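Local coordinates for putative nucleoprotein (Infectious salmon anemia virus, PDB 4EWC) that encapsidates viral RNA, probably protecting the negative-strand genome from nucleases in the ribonucleoprotein that serves as template for transcription and replication, at residues I422-K427 and S495-E500. Sequence-based numbering, arbitrary orientation.
Sequences ICREAK and SNVRYE
Val497 is turned toward the last turn of helix 417-425, where a single methyl, CG1, meets both Cys423 and Arg424. Cys423 offers its CB, 4.0 Å from Val497 CG1; a small, apolar side chain suits a buried place facing a valine methyl. Arg424 meets the same methyl differently. Its side chain reaches out straight, crossing the valine at a slant, and Val497 CG1 lies over one face of the Arg424 guanidinium, 3.8 Å above the plane and toward its rim. Val497 brings this branch to the helix by setting it over the main chain, flanked by N and C (chi1 80°). Arginine suits a place at the border of solvent: its methylenes pack, Arg424 CG lying 4.0 Å from Ser495 CA, while its far end stays polar. There Arg424 NH2 gives a weak, bent hydrogen bond to Val497 O (3.4 Å, 139°), and Arg424 NE makes a long, weak ion pair with Glu575. Cys420, one turn before Arg424, also touches Val497. The arrangement is a helix C-terminus packed against the loop leading into strand 499-500, outermost within this chain of a small antiparallel sheet, in the C-terminal family region of this orthomyxovirus nucleoprotein.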
loop_
_atom_site.group_PDB
_atom_site.type_symbol
_atom_site.label_atom_id
_atom_site.label_comp_id
_atom_site.label_asym_id
_atom_site.label_seq_id
_atom_site.Cartn_x
_atom_site.Cartn_y
_atom_site.Cartn_z
ATOM N N ILE A 422 1.200 -26.478 4.000
ATOM C CA ILE A 422 1.573 -26.878 5.353
ATOM C C ILE A 422 1.019 -25.881 6.369
ATOM O O ILE A 422 0.514 -26.274 7.430
ATOM C CB ILE A 422 3.093 -27.030 5.498
ATOM C CG1 ILE A 422 3.552 -28.273 4.747
ATOM C CG2 ILE A 422 3.505 -27.119 6.976
ATOM C CD1 ILE A 422 5.034 -28.402 4.663
ATOM N N CYS A 423 1.094 -24.596 6.018
ATOM C CA CYS A 423 0.563 -23.525 6.857
ATOM C C CYS A 423 -0.901 -23.728 7.185
ATOM O O CYS A 423 -1.280 -23.699 8.353
ATOM C CB CYS A 423 0.727 -22.161 6.183
ATOM S SG CYS A 423 2.399 -21.450 6.237
ATOM N N ARG A 424 -1.725 -23.904 6.158
ATOM C CA ARG A 424 -3.151 -24.104 6.378
ATOM C C ARG A 424 -3.425 -25.356 7.224
ATOM O O ARG A 424 -4.320 -25.357 8.076
ATOM C CB ARG A 424 -3.909 -24.162 5.051
ATOM C CG ARG A 424 -3.755 -22.921 4.200
ATOM C CD ARG A 424 -4.625 -22.952 2.958
ATOM N NE ARG A 424 -4.204 -21.925 2.023
ATOM C CZ ARG A 424 -3.316 -22.122 1.052
ATOM N NH1 ARG A 424 -2.769 -23.320 0.876
ATOM N NH2 ARG A 424 -2.979 -21.119 0.243
ATOM N N GLU A 425 -2.625 -26.403 7.013
ATOM C CA GLU A 425 -2.844 -27.696 7.668
ATOM C C GLU A 425 -2.506 -27.726 9.160
ATOM O O GLU A 425 -3.356 -28.064 9.983
ATOM C CB GLU A 425 -2.087 -28.813 6.943
ATOM C CG GLU A 425 -2.652 -30.222 7.179
ATOM C CD GLU A 425 -2.345 -30.814 8.567
ATOM O OE1 GLU A 425 -1.240 -30.558 9.121
ATOM O OE2 GLU A 425 -3.213 -31.555 9.094
ATOM N N ALA A 426 -1.264 -27.404 9.511
ATOM C CA ALA A 426 -0.853 -27.465 10.909
ATOM C C ALA A 426 -1.550 -26.399 11.758
ATOM O O ALA A 426 -2.152 -25.444 11.252
ATOM C CB ALA A 426 0.652 -27.357 11.048
ATOM N N LYS A 427 -1.460 -26.599 13.065
ATOM C CA LYS A 427 -2.072 -25.730 14.039
ATOM C C LYS A 427 -0.967 -25.123 14.898
ATOM O O LYS A 427 -0.802 -25.473 16.068
ATOM C CB LYS A 427 -3.090 -26.497 14.879
ATOM C CG LYS A 427 -4.395 -26.803 14.131
ATOM C CD LYS A 427 -5.277 -27.811 14.884
ATOM C CE LYS A 427 -6.625 -28.036 14.184
ATOM N NZ LYS A 427 -6.498 -28.500 12.767
ATOM N N SER A 495 -4.662 -20.105 7.850
ATOM C CA SER A 495 -5.469 -20.252 6.649
ATOM C C SER A 495 -5.497 -18.861 6.034
ATOM O O SER A 495 -5.025 -17.896 6.649
ATOM C CB SER A 495 -6.874 -20.750 6.984
ATOM O OG SER A 495 -7.387 -20.158 8.166
ATOM N N ASN A 496 -6.002 -18.741 4.819
ATOM C CA ASN A 496 -5.969 -17.455 4.118
ATOM C C ASN A 496 -4.561 -16.930 3.814
ATOM O O ASN A 496 -4.408 -15.876 3.186
ATOM C CB ASN A 496 -6.804 -16.393 4.851
ATOM C CG ASN A 496 -8.142 -16.941 5.314
ATOM O OD1 ASN A 496 -8.623 -17.957 4.793
ATOM N ND2 ASN A 496 -8.748 -16.281 6.294
ATOM N N VAL A 497 -3.541 -17.666 4.245
ATOM C CA VAL A 497 -2.163 -17.392 3.835
ATOM C C VAL A 497 -2.070 -17.455 2.293
ATOM O O VAL A 497 -2.929 -18.033 1.647
ATOM C CB VAL A 497 -1.203 -18.409 4.482
ATOM C CG1 VAL A 497 -1.220 -19.706 3.707
ATOM C CG2 VAL A 497 0.205 -17.872 4.576
ATOM N N ARG A 498 -1.050 -16.833 1.709
ATOM C CA ARG A 498 -0.913 -16.751 0.246
ATOM C C ARG A 498 0.526 -16.668 -0.236
ATOM O O ARG A 498 1.406 -16.222 0.490
ATOM C CB ARG A 498 -1.666 -15.543 -0.296
ATOM C CG ARG A 498 -3.121 -15.790 -0.608
ATOM C CD ARG A 498 -3.706 -14.560 -1.216
ATOM N NE ARG A 498 -4.763 -14.873 -2.163
ATOM C CZ ARG A 498 -5.460 -13.960 -2.831
ATOM N NH1 ARG A 498 -5.214 -12.655 -2.636
ATOM N NH2 ARG A 498 -6.408 -14.358 -3.689
ATOM N N TYR A 499 0.765 -17.072 -1.477
ATOM C CA TYR A 499 2.110 -16.956 -2.054
ATOM C C TYR A 499 2.071 -16.193 -3.373
ATOM O O TYR A 499 1.060 -16.194 -4.066
ATOM C CB TYR A 499 2.774 -18.347 -2.212
ATOM C CG TYR A 499 2.203 -19.190 -3.326
ATOM C CD1 TYR A 499 2.713 -19.094 -4.605
ATOM C CD2 TYR A 499 1.150 -20.073 -3.099
ATOM C CE1 TYR A 499 2.203 -19.830 -5.631
ATOM C CE2 TYR A 499 0.625 -20.829 -4.128
ATOM C CZ TYR A 499 1.160 -20.703 -5.399
ATOM O OH TYR A 499 0.672 -21.437 -6.457
ATOM N N GLU A 500 3.166 -15.522 -3.704
ATOM C CA GLU A 500 3.242 -14.772 -4.960
ATOM C C GLU A 500 3.514 -15.698 -6.156
ATOM O O GLU A 500 4.438 -16.517 -6.120
ATOM C CB GLU A 500 4.327 -13.684 -4.887
ATOM C CG GLU A 500 4.645 -13.029 -6.236
ATOM C CD GLU A 500 5.629 -11.856 -6.134
ATOM O OE1 GLU A 500 6.560 -11.887 -5.306
ATOM O OE2 GLU A 500 5.472 -10.882 -6.893
#